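Local coordinates for insecticidal protein (Brevibacillus laterosporus, PDB 7ML9) that is active against the western corn rootworm, probably by forming beta-barrel pores in membranes as relatives in the epsilon-toxin and aerolysin group do, at residues 112-117 with 192-197; 200-205 with 287-292; 280-285 with 307-312. All blocks are in the same frame, centred on the assembly; numbering follows the deposited sequence.

Interaction 1 of 3, residues 112-117 with 192-197. With EDO (1,2-ethanediol), chain G.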
ATOM      1  N   ASN A 112      -2.442  25.881 -32.077  1.00 22.39           N
ATOM      2  CA  ASN A 112      -3.337  26.688 -32.900  1.00 24.78           C
ATOM      3  C   ASN A 112      -2.718  28.070 -33.075  1.00 25.59           C
ATOM      4  O   ASN A 112      -1.771  28.439 -32.375  1.00 21.80           O
ATOM      5  CB  ASN A 112      -4.742  26.796 -32.297  1.00 21.37           C
ATOM      6  CG  ASN A 112      -5.632  25.575 -32.615  1.00 33.54           C
ATOM      7  OD1 ASN A 112      -6.093  24.887 -31.697  1.00 30.33           O
ATOM      8  ND2 ASN A 112      -5.895  25.321 -33.905  1.00 28.41           N
ATOM      9  N   VAL A 113      -3.250  28.819 -34.034  1.00 24.90           N
ATOM     10  CA  VAL A 113      -2.683  30.106 -34.430  1.00 23.71           C
ATOM     11  C   VAL A 113      -3.616  31.218 -33.977  1.00 22.28           C
ATOM     12  O   VAL A 113      -4.844  31.097 -34.069  1.00 22.67           O
ATOM     13  CB  VAL A 113      -2.443  30.181 -35.952  1.00 27.48           C
ATOM     14  CG1 VAL A 113      -1.931  31.554 -36.340  1.00 24.69           C
ATOM     15  CG2 VAL A 113      -1.455  29.123 -36.376  1.00 29.96           C
ATOM     16  N   LEU A 114      -3.030  32.291 -33.456  1.00 22.42           N
ATOM     17  CA  LEU A 114      -3.759  33.501 -33.097  1.00 19.46           C
ATOM     18  C   LEU A 114      -3.287  34.581 -34.069  1.00 22.63           C
ATOM     19  O   LEU A 114      -2.195  35.125 -33.916  1.00 21.88           O
ATOM     20  CB  LEU A 114      -3.501  33.880 -31.642  1.00 24.09           C
ATOM     21  CG  LEU A 114      -3.900  32.861 -30.552  1.00 25.66           C
ATOM     22  CD1 LEU A 114      -3.522  33.414 -29.166  1.00 24.25           C
ATOM     23  CD2 LEU A 114      -5.391  32.510 -30.616  1.00 20.44           C
ATOM     24  N   ASP A 115      -4.095  34.860 -35.088  1.00 22.18           N
ATOM     25  CA  ASP A 115      -3.672  35.659 -36.241  1.00 27.86           C
ATOM     26  C   ASP A 115      -4.244  37.064 -36.107  1.00 24.70           C
ATOM     27  O   ASP A 115      -5.435  37.286 -36.334  1.00 26.04           O
ATOM     28  CB  ASP A 115      -4.133  35.010 -37.542  1.00 25.01           C
ATOM     29  CG  ASP A 115      -3.614  35.737 -38.784  1.00 34.65           C
ATOM     30  OD1 ASP A 115      -2.892  36.745 -38.657  1.00 28.49           O
ATOM     31  OD2 ASP A 115      -3.937  35.291 -39.897  1.00 37.30           O
ATOM     32  N   ASN A 116      -3.394  38.015 -35.737  1.00 26.60           N
ATOM     33  CA  ASN A 116      -3.760  39.428 -35.746  1.00 24.37           C
ATOM     34  C   ASN A 116      -2.974  40.187 -36.810  1.00 25.92           C
ATOM     35  O   ASN A 116      -2.723  41.384 -36.666  1.00 23.01           O
ATOM     36  CB  ASN A 116      -3.538  40.047 -34.366  1.00 22.03           C
ATOM     37  CG  ASN A 116      -4.368  41.317 -34.140  1.00 23.36           C
ATOM     38  OD1 ASN A 116      -5.391  41.533 -34.781  1.00 22.27           O
ATOM     39  ND2 ASN A 116      -3.918  42.154 -33.213  1.00 23.66           N
ATOM     40  N   SER A 117      -2.555  39.486 -37.872  1.00 25.14           N
ATOM     41  CA  SER A 117      -1.682  40.104 -38.869  1.00 24.87           C
ATOM     42  C   SER A 117      -2.376  41.246 -39.601  1.00 28.37           C
ATOM     43  O   SER A 117      -1.713  42.197 -40.029  1.00 25.59           O
ATOM     44  CB  SER A 117      -1.190  39.060 -39.870  1.00 26.25           C
ATOM     45  OG  SER A 117      -2.262  38.514 -40.613  1.00 28.56           O
ATOM     46  N   GLN A 192      -7.600  30.288 -22.750  1.00 28.75           N
ATOM     47  CA  GLN A 192      -6.779  31.333 -22.153  1.00 26.56           C
ATOM     48  C   GLN A 192      -6.826  32.600 -23.007  1.00 31.48           C
ATOM     49  O   GLN A 192      -6.955  32.537 -24.233  1.00 27.56           O
ATOM     50  CB  GLN A 192      -5.323  30.880 -21.995  1.00 25.71           C
ATOM     51  CG  GLN A 192      -5.148  29.609 -21.160  1.00 32.12           C
ATOM     52  CD  GLN A 192      -5.723  29.765 -19.758  1.00 36.69           C
ATOM     53  OE1 GLN A 192      -6.562  28.972 -19.320  1.00 39.29           O
ATOM     54  NE2 GLN A 192      -5.281  30.804 -19.054  1.00 29.16           N
ATOM     55  N   LYS A 193      -6.709  33.748 -22.341  1.00 30.63           N
ATOM     56  CA  LYS A 193      -6.722  35.062 -22.978  1.00 32.31           C
ATOM     57  C   LYS A 193      -5.281  35.504 -23.224  1.00 32.99           C
ATOM     58  O   LYS A 193      -4.490  35.602 -22.280  1.00 32.53           O
ATOM     59  CB  LYS A 193      -7.465  36.077 -22.104  1.00 34.96           C
ATOM     60  CG  LYS A 193      -8.100  37.227 -22.885  1.00 44.25           C
ATOM     61  CD  LYS A 193      -9.635  37.191 -22.833  1.00 57.85           C
ATOM     62  CE  LYS A 193     -10.285  38.269 -23.729  1.00 56.91           C
ATOM     63  NZ  LYS A 193     -11.276  37.748 -24.733  1.00 58.09           N
ATOM     64  N   ILE A 194      -4.936  35.759 -24.489  1.00 32.65           N
ATOM     65  CA  ILE A 194      -3.581  36.120 -24.903  1.00 28.99           C
ATOM     66  C   ILE A 194      -3.609  37.501 -25.555  1.00 32.22           C
ATOM     67  O   ILE A 194      -4.427  37.751 -26.447  1.00 27.00           O
ATOM     68  CB  ILE A 194      -2.995  35.088 -25.886  1.00 31.27           C
ATOM     69  CG1 ILE A 194      -3.155  33.668 -25.332  1.00 34.45           C
ATOM     70  CG2 ILE A 194      -1.544  35.405 -26.177  1.00 28.18           C
ATOM     71  CD1 ILE A 194      -2.392  33.447 -24.072  1.00 33.70           C
ATOM     72  N   LYS A 195      -2.709  38.389 -25.123  1.00 33.08           N
ATOM     73  CA  LYS A 195      -2.557  39.684 -25.783  1.00 31.63           C
ATOM     74  C   LYS A 195      -1.716  39.503 -27.046  1.00 26.73           C
ATOM     75  O   LYS A 195      -0.564  39.070 -26.972  1.00 30.60           O
ATOM     76  CB  LYS A 195      -1.919  40.710 -24.844  1.00 38.35           C
ATOM     77  CG  LYS A 195      -1.600  42.051 -25.518  1.00 43.66           C
ATOM     78  CD  LYS A 195      -1.603  43.219 -24.519  1.00 55.84           C
ATOM     79  CE  LYS A 195      -0.657  44.345 -24.953  1.00 53.00           C
ATOM     80  NZ  LYS A 195       0.687  43.828 -25.368  1.00 56.53           N
ATOM     81  N   VAL A 196      -2.305  39.795 -28.203  1.00 26.35           N
ATOM     82  CA  VAL A 196      -1.608  39.680 -29.484  1.00 25.40           C
ATOM     83  C   VAL A 196      -1.555  41.065 -30.122  1.00 27.98           C
ATOM     84  O   VAL A 196      -2.603  41.625 -30.477  1.00 22.75           O
ATOM     85  CB  VAL A 196      -2.294  38.671 -30.416  1.00 29.69           C
ATOM     86  CG1 VAL A 196      -1.465  38.480 -31.682  1.00 23.04           C
ATOM     87  CG2 VAL A 196      -2.507  37.328 -29.696  1.00 24.78           C
ATOM     88  N   PRO A 197      -0.373  41.657 -30.262  1.00 30.22           N
ATOM     89  CA  PRO A 197      -0.287  43.031 -30.782  1.00 28.01           C
ATOM     90  C   PRO A 197      -0.674  43.146 -32.251  1.00 27.71           C
ATOM     91  O   PRO A 197      -0.537  42.202 -33.041  1.00 20.98           O
ATOM     92  CB  PRO A 197       1.189  43.393 -30.581  1.00 29.68           C
ATOM     93  CG  PRO A 197       1.682  42.467 -29.510  1.00 28.54           C
ATOM     94  CD  PRO A 197       0.906  41.184 -29.705  1.00 28.37           C
TER
HETATM   95  C1  EDO G 406      -9.120  41.361 -37.295  1.00 40.42           C
HETATM   96  O1  EDO G 406     -10.313  41.775 -38.003  1.00 32.28           O
HETATM   97  C2  EDO G 406      -9.309  41.515 -35.780  1.00 41.46           C
HETATM   98  O2  EDO G 406      -8.233  42.278 -35.203  1.00 37.96           O
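Leu114 and Asn116 reach across to residues 192-197 and touch the side chains of Ile194 and Val196. Leu114 sends its CD1 branch against Ile194, and Leu114 CD1 lies 3.7 Å from Ile194 CB. The two side chains cross at about a right angle. The same branch also rests on Val196, with Leu114 CD1 4.1 Å from Val196 CG2. Val196 CG1 lies 3.7 Å from Asn116 CB, two residues on from Leu114. Val196 thus fits between Leu114 and Asn116, one methyl to each. The amide of Asn116 adds a polar end to this apolar patch. CG of Asn116 stands anti to the backbone N (chi1 -158°), which turns the amide to the chain at Val196. Asn116 ND2 gives a weak, bent hydrogen bond to Val196 O at 3.1 Å, and it also donates to Met121 O. The carbonyl oxygen OD1 of Asn116 accepts from O2 of a 1,2-ethanediol, probably left from crystallisation, at 3.0 Å. On the side turned away from 192-197, Asp115 OD1 accepts from Ser117 N at 2.9 Å, an Asx turn, and from Ser117 OG. Its bond with Thr201 OG1 ties this turn to strand 201-229. Side chains from the end of strand 86-115 thus reach strand 193-196, one of them to a backbone carbonyl. Strand 86-115 pairs with strand 201-229 in the large sheet. Strand 193-196 pairs with strand 123-126.

Interaction 2 of 3, residues 200-205 with 287-292. With EDO (1,2-ethanediol), chain I.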
ATOM      1  N   LYS A 200       0.613  41.166 -35.541  1.00 24.44           N
ATOM      2  CA  LYS A 200       1.387  40.009 -35.114  1.00 26.80           C
ATOM      3  C   LYS A 200       0.590  38.720 -35.303  1.00 23.09           C
ATOM      4  O   LYS A 200      -0.638  38.702 -35.229  1.00 21.47           O
ATOM      5  CB  LYS A 200       1.805  40.138 -33.649  1.00 24.66           C
ATOM      6  CG  LYS A 200       2.652  41.360 -33.325  1.00 30.80           C
ATOM      7  CD  LYS A 200       3.943  41.399 -34.108  1.00 30.49           C
ATOM      8  CE  LYS A 200       4.857  42.494 -33.564  1.00 36.10           C
ATOM      9  NZ  LYS A 200       6.055  42.648 -34.424  1.00 36.46           N
ATOM     10  N   THR A 201       1.306  37.640 -35.577  1.00 25.75           N
ATOM     11  CA  THR A 201       0.712  36.312 -35.615  1.00 26.53           C
ATOM     12  C   THR A 201       1.413  35.470 -34.564  1.00 23.23           C
ATOM     13  O   THR A 201       2.642  35.356 -34.579  1.00 23.16           O
ATOM     14  CB  THR A 201       0.843  35.668 -36.993  1.00 29.39           C
ATOM     15  OG1 THR A 201       0.212  36.501 -37.978  1.00 24.60           O
ATOM     16  CG2 THR A 201       0.166  34.294 -36.989  1.00 23.88           C
ATOM     17  N   TYR A 202       0.636  34.907 -33.647  1.00 24.97           N
ATOM     18  CA  TYR A 202       1.163  34.080 -32.574  1.00 19.80           C
ATOM     19  C   TYR A 202       0.738  32.625 -32.764  1.00 23.68           C
ATOM     20  O   TYR A 202      -0.286  32.327 -33.384  1.00 24.41           O
ATOM     21  CB  TYR A 202       0.685  34.581 -31.210  1.00 20.89           C
ATOM     22  CG  TYR A 202       1.412  35.794 -30.684  1.00 24.09           C
ATOM     23  CD1 TYR A 202       2.427  36.405 -31.419  1.00 24.14           C
ATOM     24  CD2 TYR A 202       1.093  36.320 -29.430  1.00 26.56           C
ATOM     25  CE1 TYR A 202       3.092  37.514 -30.930  1.00 29.34           C
ATOM     26  CE2 TYR A 202       1.753  37.426 -28.934  1.00 30.57           C
ATOM     27  CZ  TYR A 202       2.750  38.017 -29.690  1.00 28.29           C
ATOM     28  OH  TYR A 202       3.413  39.108 -29.192  1.00 32.89           O
ATOM     29  N   ARG A 203       1.565  31.722 -32.263  1.00 23.32           N
ATOM     30  CA  ARG A 203       1.278  30.298 -32.260  1.00 26.80           C
ATOM     31  C   ARG A 203       1.230  29.853 -30.809  1.00 24.89           C
ATOM     32  O   ARG A 203       2.124  30.199 -30.033  1.00 25.48           O
ATOM     33  CB  ARG A 203       2.352  29.531 -33.026  1.00 29.02           C
ATOM     34  CG  ARG A 203       2.080  28.069 -33.191  1.00 35.31           C
ATOM     35  CD  ARG A 203       2.981  27.508 -34.270  1.00 40.06           C
ATOM     36  NE  ARG A 203       4.296  27.167 -33.745  1.00 49.00           N
ATOM     37  CZ  ARG A 203       5.383  27.017 -34.493  1.00 58.53           C
ATOM     38  NH1 ARG A 203       5.314  27.194 -35.806  1.00 60.11           N
ATOM     39  NH2 ARG A 203       6.543  26.700 -33.924  1.00 57.32           N
ATOM     40  N   VAL A 204       0.176  29.131 -30.434  1.00 22.24           N
ATOM     41  CA  VAL A 204       0.053  28.552 -29.098  1.00 20.50           C
ATOM     42  C   VAL A 204       0.290  27.054 -29.216  1.00 28.32           C
ATOM     43  O   VAL A 204      -0.449  26.367 -29.929  1.00 19.74           O
ATOM     44  CB  VAL A 204      -1.322  28.825 -28.476  1.00 26.97           C
ATOM     45  CG1 VAL A 204      -1.356  28.295 -27.034  1.00 23.97           C
ATOM     46  CG2 VAL A 204      -1.632  30.300 -28.518  1.00 30.54           C
ATOM     47  N   LEU A 205       1.320  26.551 -28.532  1.00 25.66           N
ATOM     48  CA  LEU A 205       1.589  25.120 -28.416  1.00 25.72           C
ATOM     49  C   LEU A 205       1.218  24.652 -27.016  1.00 27.72           C
ATOM     50  O   LEU A 205       1.534  25.323 -26.028  1.00 22.85           O
ATOM     51  CB  LEU A 205       3.060  24.793 -28.669  1.00 23.38           C
ATOM     52  CG  LEU A 205       3.814  25.279 -29.904  1.00 30.40           C
ATOM     53  CD1 LEU A 205       5.199  24.652 -29.935  1.00 37.65           C
ATOM     54  CD2 LEU A 205       3.095  24.897 -31.139  1.00 34.77           C
ATOM     55  N   ILE A 287       3.703  30.272 -25.957  1.00 27.57           N
ATOM     56  CA  ILE A 287       3.262  31.260 -26.942  1.00 24.35           C
ATOM     57  C   ILE A 287       4.463  31.696 -27.764  1.00 30.82           C
ATOM     58  O   ILE A 287       5.438  32.216 -27.212  1.00 29.39           O
ATOM     59  CB  ILE A 287       2.617  32.475 -26.263  1.00 26.10           C
ATOM     60  CG1 ILE A 287       1.616  32.032 -25.199  1.00 32.57           C
ATOM     61  CG2 ILE A 287       2.007  33.411 -27.318  1.00 27.47           C
ATOM     62  CD1 ILE A 287       0.490  31.192 -25.732  1.00 28.14           C
ATOM     63  N   GLU A 288       4.390  31.508 -29.082  1.00 27.61           N
ATOM     64  CA  GLU A 288       5.482  31.846 -29.984  1.00 27.46           C
ATOM     65  C   GLU A 288       5.055  32.932 -30.963  1.00 31.02           C
ATOM     66  O   GLU A 288       3.949  32.894 -31.507  1.00 25.10           O
ATOM     67  CB  GLU A 288       5.956  30.631 -30.775  1.00 32.00           C
ATOM     68  CG  GLU A 288       6.599  29.542 -29.939  1.00 37.55           C
ATOM     69  CD  GLU A 288       7.072  28.369 -30.781  1.00 51.11           C
ATOM     70  OE1 GLU A 288       6.657  28.275 -31.960  1.00 47.38           O
ATOM     71  OE2 GLU A 288       7.863  27.545 -30.264  1.00 49.71           O
ATOM     72  N   ASP A 289       5.951  33.887 -31.197  1.00 31.78           N
ATOM     73  CA  ASP A 289       5.747  34.921 -32.210  1.00 26.58           C
ATOM     74  C   ASP A 289       6.249  34.361 -33.533  1.00 25.97           C
ATOM     75  O   ASP A 289       7.452  34.126 -33.698  1.00 32.11           O
ATOM     76  CB  ASP A 289       6.490  36.196 -31.819  1.00 34.10           C
ATOM     77  CG  ASP A 289       6.165  37.381 -32.730  1.00 34.46           C
ATOM     78  OD1 ASP A 289       5.585  37.173 -33.815  1.00 28.65           O
ATOM     79  OD2 ASP A 289       6.492  38.523 -32.345  1.00 33.11           O
ATOM     80  N   ILE A 290       5.333  34.118 -34.466  1.00 22.93           N
ATOM     81  CA  ILE A 290       5.691  33.594 -35.774  1.00 27.58           C
ATOM     82  C   ILE A 290       5.409  34.617 -36.873  1.00 30.20           C
ATOM     83  O   ILE A 290       5.266  34.248 -38.032  1.00 33.78           O
ATOM     84  CB  ILE A 290       4.980  32.263 -36.065  1.00 27.67           C
ATOM     85  CG1 ILE A 290       3.471  32.423 -35.923  1.00 26.19           C
ATOM     86  CG2 ILE A 290       5.497  31.180 -35.134  1.00 36.96           C
ATOM     87  CD1 ILE A 290       2.682  31.368 -36.673  1.00 30.19           C
ATOM     88  N   THR A 291       5.290  35.891 -36.503  1.00 28.33           N
ATOM     89  CA  THR A 291       5.044  36.950 -37.481  1.00 36.63           C
ATOM     90  C   THR A 291       6.058  36.895 -38.623  1.00 34.42           C
ATOM     91  O   THR A 291       5.688  36.823 -39.801  1.00 37.45           O
ATOM     92  CB  THR A 291       5.084  38.306 -36.778  1.00 31.86           C
ATOM     93  OG1 THR A 291       4.165  38.297 -35.676  1.00 29.05           O
ATOM     94  CG2 THR A 291       4.726  39.439 -37.748  1.00 34.95           C
ATOM     95  N   ASP A 292       7.347  36.899 -38.290  1.00 41.16           N
ATOM     96  CA  ASP A 292       8.394  36.754 -39.311  1.00 57.55           C
ATOM     97  C   ASP A 292       8.436  35.350 -39.947  1.00 58.59           C
ATOM     98  O   ASP A 292       9.416  35.098 -40.661  1.00 68.66           O
ATOM     99  CB  ASP A 292       9.764  37.090 -38.715  1.00 54.75           C
ATOM    100  CG  ASP A 292       9.804  38.479 -38.097  1.00 62.90           C
ATOM    101  OD1 ASP A 292       8.970  39.330 -38.481  1.00 60.24           O
ATOM    102  OD2 ASP A 292      10.667  38.718 -37.221  1.00 66.65           O
TER
HETATM  103  C1  EDO I 408       1.246  26.969 -37.221  1.00 47.48           C
HETATM  104  O1  EDO I 408       0.272  26.152 -36.560  1.00 53.27           O
HETATM  105  C2  EDO I 408       2.396  26.113 -37.726  1.00 54.40           C
HETATM  106  O2  EDO I 408       3.619  26.706 -37.282  1.00 61.67           O
HETATM  107  O   HOH W   1       7.207  40.387 -34.180  1.00 33.89           O
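Arg203 starts with CG anti to the backbone N (chi1 -174°) and then bends at chi3 (84°), which brings its guanidinium alongside Glu288, which is extended beyond CG. The two side chains point the same way, their planar ends turned 49° apart. Arg203 NH2 and Glu288 OE1 form a salt bridge at 2.5 Å. Ile290 CG2 lies over one face of the guanidinium, 4.0 Å above its plane. On the other side of the sheet, Asp289 meets the edge of the Tyr202 ring. Asp289 CG is 3.6 Å from Tyr202 CE1, and OD1 lies in the ring plane. Tyr202 CD2 also touches Ile287 CG2. Ile287 CD1 packs on both methyls of Val204. The strands run antiparallel. Arg203 and Glu288 form a hydrogen-bonded pair: Arg203 N to Glu288 O and Glu288 N to Arg203 O are each 2.8 Å. Ile290 N then donates to Thr201 O at 3.0 Å. Beyond it Thr291 OG1 accepts from Thr201 N at 2.9 Å. Asp289 OD1 accepts from Thr291 N, an Asx turn, and also from Thr291 OG1, which positions that hydroxyl. A water joins Lys200 NZ to Asp289 OD2. Backbone bonds hold the strands; one face adds an ion pair, the other apolar packing beside the Tyr202 and Asp289 contact. Where the pairing ends, a carboxylate-held threonine replaces a backbone acceptor.

Interaction 3 of 3, residues 280-285 with 307-312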
ATOM      1  N   GLY A 280      -1.923  12.890 -15.279  1.00 28.80           N
ATOM      2  CA  GLY A 280      -1.596  14.233 -15.712  1.00 25.74           C
ATOM      3  C   GLY A 280      -1.681  15.207 -14.551  1.00 27.19           C
ATOM      4  O   GLY A 280      -2.455  15.027 -13.608  1.00 30.78           O
ATOM      5  N   THR A 281      -0.859  16.253 -14.616  1.00 26.43           N
ATOM      6  CA  THR A 281      -0.828  17.278 -13.578  1.00 29.57           C
ATOM      7  C   THR A 281      -1.432  18.604 -14.025  1.00 29.65           C
ATOM      8  O   THR A 281      -2.337  19.127 -13.359  1.00 29.42           O
ATOM      9  CB  THR A 281       0.619  17.475 -13.090  1.00 29.22           C
ATOM     10  OG1 THR A 281       1.505  17.658 -14.199  1.00 28.78           O
ATOM     11  CG2 THR A 281       1.076  16.225 -12.320  1.00 31.63           C
ATOM     12  N   ASP A 282      -0.973  19.161 -15.146  1.00 27.81           N
ATOM     13  CA  ASP A 282      -1.553  20.389 -15.675  1.00 29.38           C
ATOM     14  C   ASP A 282      -1.090  20.546 -17.119  1.00 26.78           C
ATOM     15  O   ASP A 282      -0.349  19.714 -17.644  1.00 22.09           O
ATOM     16  CB  ASP A 282      -1.184  21.607 -14.805  1.00 28.81           C
ATOM     17  CG  ASP A 282       0.313  21.963 -14.845  1.00 34.57           C
ATOM     18  OD1 ASP A 282       1.119  21.359 -15.593  1.00 36.98           O
ATOM     19  OD2 ASP A 282       0.690  22.891 -14.098  1.00 49.48           O
ATOM     20  N   PHE A 283      -1.541  21.623 -17.761  1.00 27.55           N
ATOM     21  CA  PHE A 283      -1.056  22.003 -19.084  1.00 28.48           C
ATOM     22  C   PHE A 283      -0.115  23.199 -18.963  1.00 22.19           C
ATOM     23  O   PHE A 283      -0.325  24.087 -18.133  1.00 28.99           O
ATOM     24  CB  PHE A 283      -2.207  22.375 -20.029  1.00 24.18           C
ATOM     25  CG  PHE A 283      -2.994  21.197 -20.548  1.00 27.78           C
ATOM     26  CD1 PHE A 283      -2.554  20.482 -21.651  1.00 22.58           C
ATOM     27  CD2 PHE A 283      -4.179  20.812 -19.928  1.00 24.83           C
ATOM     28  CE1 PHE A 283      -3.296  19.393 -22.141  1.00 21.79           C
ATOM     29  CE2 PHE A 283      -4.920  19.733 -20.408  1.00 24.65           C
ATOM     30  CZ  PHE A 283      -4.481  19.033 -21.511  1.00 22.65           C
ATOM     31  N   ILE A 284       0.923  23.208 -19.792  1.00 25.59           N
ATOM     32  CA  ILE A 284       1.704  24.409 -20.061  1.00 27.90           C
ATOM     33  C   ILE A 284       1.447  24.837 -21.503  1.00 25.61           C
ATOM     34  O   ILE A 284       1.569  24.023 -22.429  1.00 25.13           O
ATOM     35  CB  ILE A 284       3.201  24.186 -19.789  1.00 30.26           C
ATOM     36  CG1 ILE A 284       4.010  25.449 -20.119  1.00 36.26           C
ATOM     37  CG2 ILE A 284       3.720  22.979 -20.540  1.00 33.32           C
ATOM     38  CD1 ILE A 284       5.235  25.634 -19.223  1.00 45.34           C
ATOM     39  N   LEU A 285       1.064  26.104 -21.685  1.00 23.99           N
ATOM     40  CA  LEU A 285       0.921  26.714 -23.003  1.00 22.37           C
ATOM     41  C   LEU A 285       2.143  27.570 -23.299  1.00 26.27           C
ATOM     42  O   LEU A 285       2.539  28.399 -22.476  1.00 33.98           O
ATOM     43  CB  LEU A 285      -0.341  27.567 -23.090  1.00 21.08           C
ATOM     44  CG  LEU A 285      -1.676  26.896 -22.805  1.00 27.55           C
ATOM     45  CD1 LEU A 285      -2.832  27.819 -23.173  1.00 25.43           C
ATOM     46  CD2 LEU A 285      -1.754  25.596 -23.566  1.00 24.96           C
ATOM     47  N   GLU A 307       4.763  31.917 -21.447  1.00 33.37           N
ATOM     48  CA  GLU A 307       4.361  30.567 -21.074  1.00 35.76           C
ATOM     49  C   GLU A 307       3.355  30.659 -19.941  1.00 39.72           C
ATOM     50  O   GLU A 307       3.467  31.526 -19.070  1.00 39.03           O
ATOM     51  CB  GLU A 307       5.552  29.693 -20.671  1.00 32.01           C
ATOM     52  CG  GLU A 307       6.418  29.307 -21.852  1.00 35.52           C
ATOM     53  CD  GLU A 307       7.523  28.333 -21.499  1.00 45.79           C
ATOM     54  OE1 GLU A 307       7.737  28.088 -20.296  1.00 56.13           O
ATOM     55  OE2 GLU A 307       8.186  27.817 -22.426  1.00 42.01           O
ATOM     56  N   ILE A 308       2.344  29.790 -19.984  1.00 29.68           N
ATOM     57  CA  ILE A 308       1.251  29.802 -19.023  1.00 29.89           C
ATOM     58  C   ILE A 308       1.051  28.387 -18.503  1.00 38.12           C
ATOM     59  O   ILE A 308       0.893  27.449 -19.293  1.00 30.47           O
ATOM     60  CB  ILE A 308      -0.063  30.310 -19.645  1.00 31.65           C
ATOM     61  CG1 ILE A 308       0.173  31.529 -20.534  1.00 39.80           C
ATOM     62  CG2 ILE A 308      -1.092  30.611 -18.563  1.00 34.87           C
ATOM     63  CD1 ILE A 308      -1.102  32.049 -21.136  1.00 38.74           C
ATOM     64  N   LYS A 309       1.040  28.237 -17.181  1.00 36.98           N
ATOM     65  CA  LYS A 309       0.602  27.003 -16.545  1.00 34.05           C
ATOM     66  C   LYS A 309      -0.906  27.070 -16.361  1.00 33.04           C
ATOM     67  O   LYS A 309      -1.424  28.039 -15.801  1.00 37.62           O
ATOM     68  CB  LYS A 309       1.299  26.816 -15.198  1.00 41.66           C
ATOM     69  CG  LYS A 309       2.525  25.920 -15.246  1.00 52.40           C
ATOM     70  CD  LYS A 309       2.701  25.192 -13.918  1.00 55.59           C
ATOM     71  CE  LYS A 309       4.042  24.490 -13.840  1.00 60.18           C
ATOM     72  NZ  LYS A 309       3.877  23.052 -13.497  1.00 61.41           N
ATOM     73  N   VAL A 310      -1.608  26.048 -16.841  1.00 30.43           N
ATOM     74  CA  VAL A 310      -3.063  26.029 -16.876  1.00 29.25           C
ATOM     75  C   VAL A 310      -3.537  24.805 -16.095  1.00 35.33           C
ATOM     76  O   VAL A 310      -3.082  23.696 -16.381  1.00 29.35           O
ATOM     77  CB  VAL A 310      -3.614  25.990 -18.311  1.00 30.34           C
ATOM     78  CG1 VAL A 310      -5.132  25.869 -18.297  1.00 28.68           C
ATOM     79  CG2 VAL A 310      -3.165  27.238 -19.066  1.00 34.83           C
ATOM     80  N   PRO A 311      -4.430  24.959 -15.117  1.00 34.94           N
ATOM     81  CA  PRO A 311      -4.970  23.778 -14.425  1.00 40.06           C
ATOM     82  C   PRO A 311      -5.889  22.999 -15.349  1.00 36.66           C
ATOM     83  O   PRO A 311      -6.698  23.586 -16.069  1.00 35.40           O
ATOM     84  CB  PRO A 311      -5.752  24.370 -13.243  1.00 40.39           C
ATOM     85  CG  PRO A 311      -5.419  25.850 -13.225  1.00 45.69           C
ATOM     86  CD  PRO A 311      -5.031  26.206 -14.627  1.00 39.80           C
ATOM     87  N   LEU A 312      -5.769  21.670 -15.326  1.00 34.18           N
ATOM     88  CA  LEU A 312      -6.568  20.848 -16.228  1.00 27.35           C
ATOM     89  C   LEU A 312      -7.946  20.552 -15.638  1.00 30.18           C
ATOM     90  O   LEU A 312      -8.176  20.666 -14.434  1.00 39.46           O
ATOM     91  CB  LEU A 312      -5.831  19.550 -16.576  1.00 26.86           C
ATOM     92  CG  LEU A 312      -5.426  18.542 -15.487  1.00 26.59           C
ATOM     93  CD1 LEU A 312      -6.615  17.716 -15.000  1.00 31.92           C
ATOM     94  CD2 LEU A 312      -4.330  17.629 -15.999  1.00 25.65           C
TER
HETATM   95  O   HOH W   2      -4.270  20.913 -12.902  1.00 32.98           O
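The Phe283 ring is met obliquely by Leu312, whose CB lies 3.9 Å from Phe283 CE2. The two side chains cross at about a right angle. Tyr187 and Ser189 of strand 178-189 and Leu208 of strand 201-229 also touch the phenylalanine. The carboxylate of Asp282 is the other flat group. The Lys309 and Asp282 side chains cross at about a right angle, and NZ meets OD2 on the syn side, 16° out of the carboxylate plane. This is a salt bridge with Lys309 NZ 3.2 Å from Asp282 OD2. The lysine bends at chi2 and chi4, and its CD lies against the same oxygen. The other oxygen, Asp282 OD1, is hydrogen-bonded to Asn209 ND2 of strand 201-229, the stronger partner. The carboxylate is thus held from two neighbouring strands.

The backbones run antiparallel. Phe283 pairs with Val310, Phe283 N reaching Val310 O at 2.9 Å and Val310 N reaching Phe283 O at 2.7 Å. Leu285 and Ile308 form the next hydrogen-bonded pair, with Leu285 N 2.7 Å from Ile308 O. Their side chains share a face with Phe283 and Val310, and Leu285 CG packs on Val310 CG2 at 4.0 Å. Ile284 and Lys309 lie on the opposite face. Toward Gly280 the direct pairing gives way. A water bridges Thr281 O and Leu312 N, while Leu312 CD2 sits 3.6 Å from Thr281 O. CG of Leu312 lies between its backbone N and carbonyl carbon (chi1 60°), and the methyl comes to rest on the chain at Thr281.

Strand 266-289 is flanked here by strands 201-229 and 303-323. Such long antiparallel strands in an elongated molecule are characteristic of the aerolysin and epsilon-toxin fold of beta-pore-forming proteins.

In the fold
From the N terminus, strand 86-115 comes first. Interaction 1 closes a loop of 74 residues, bringing 192-197 back to its end. The chain then passes almost directly into strand 201-229, where interaction 2 opens; interactions 1 and 2 are in series. Interaction 2 closes on 287-292, but interaction 3 has already opened at 280-285 and closes later at 307-312, so these two cross. They share strand 266-289, which ties strand 201-229 to strand 303-323. Interaction 1 brings the small sheet of strands 123-126 and 193-196 onto this framework. Its Ile194 packs on Ile308 of interaction 3. Leu114 and Tyr202 join interactions 1 and 2 through their backbones.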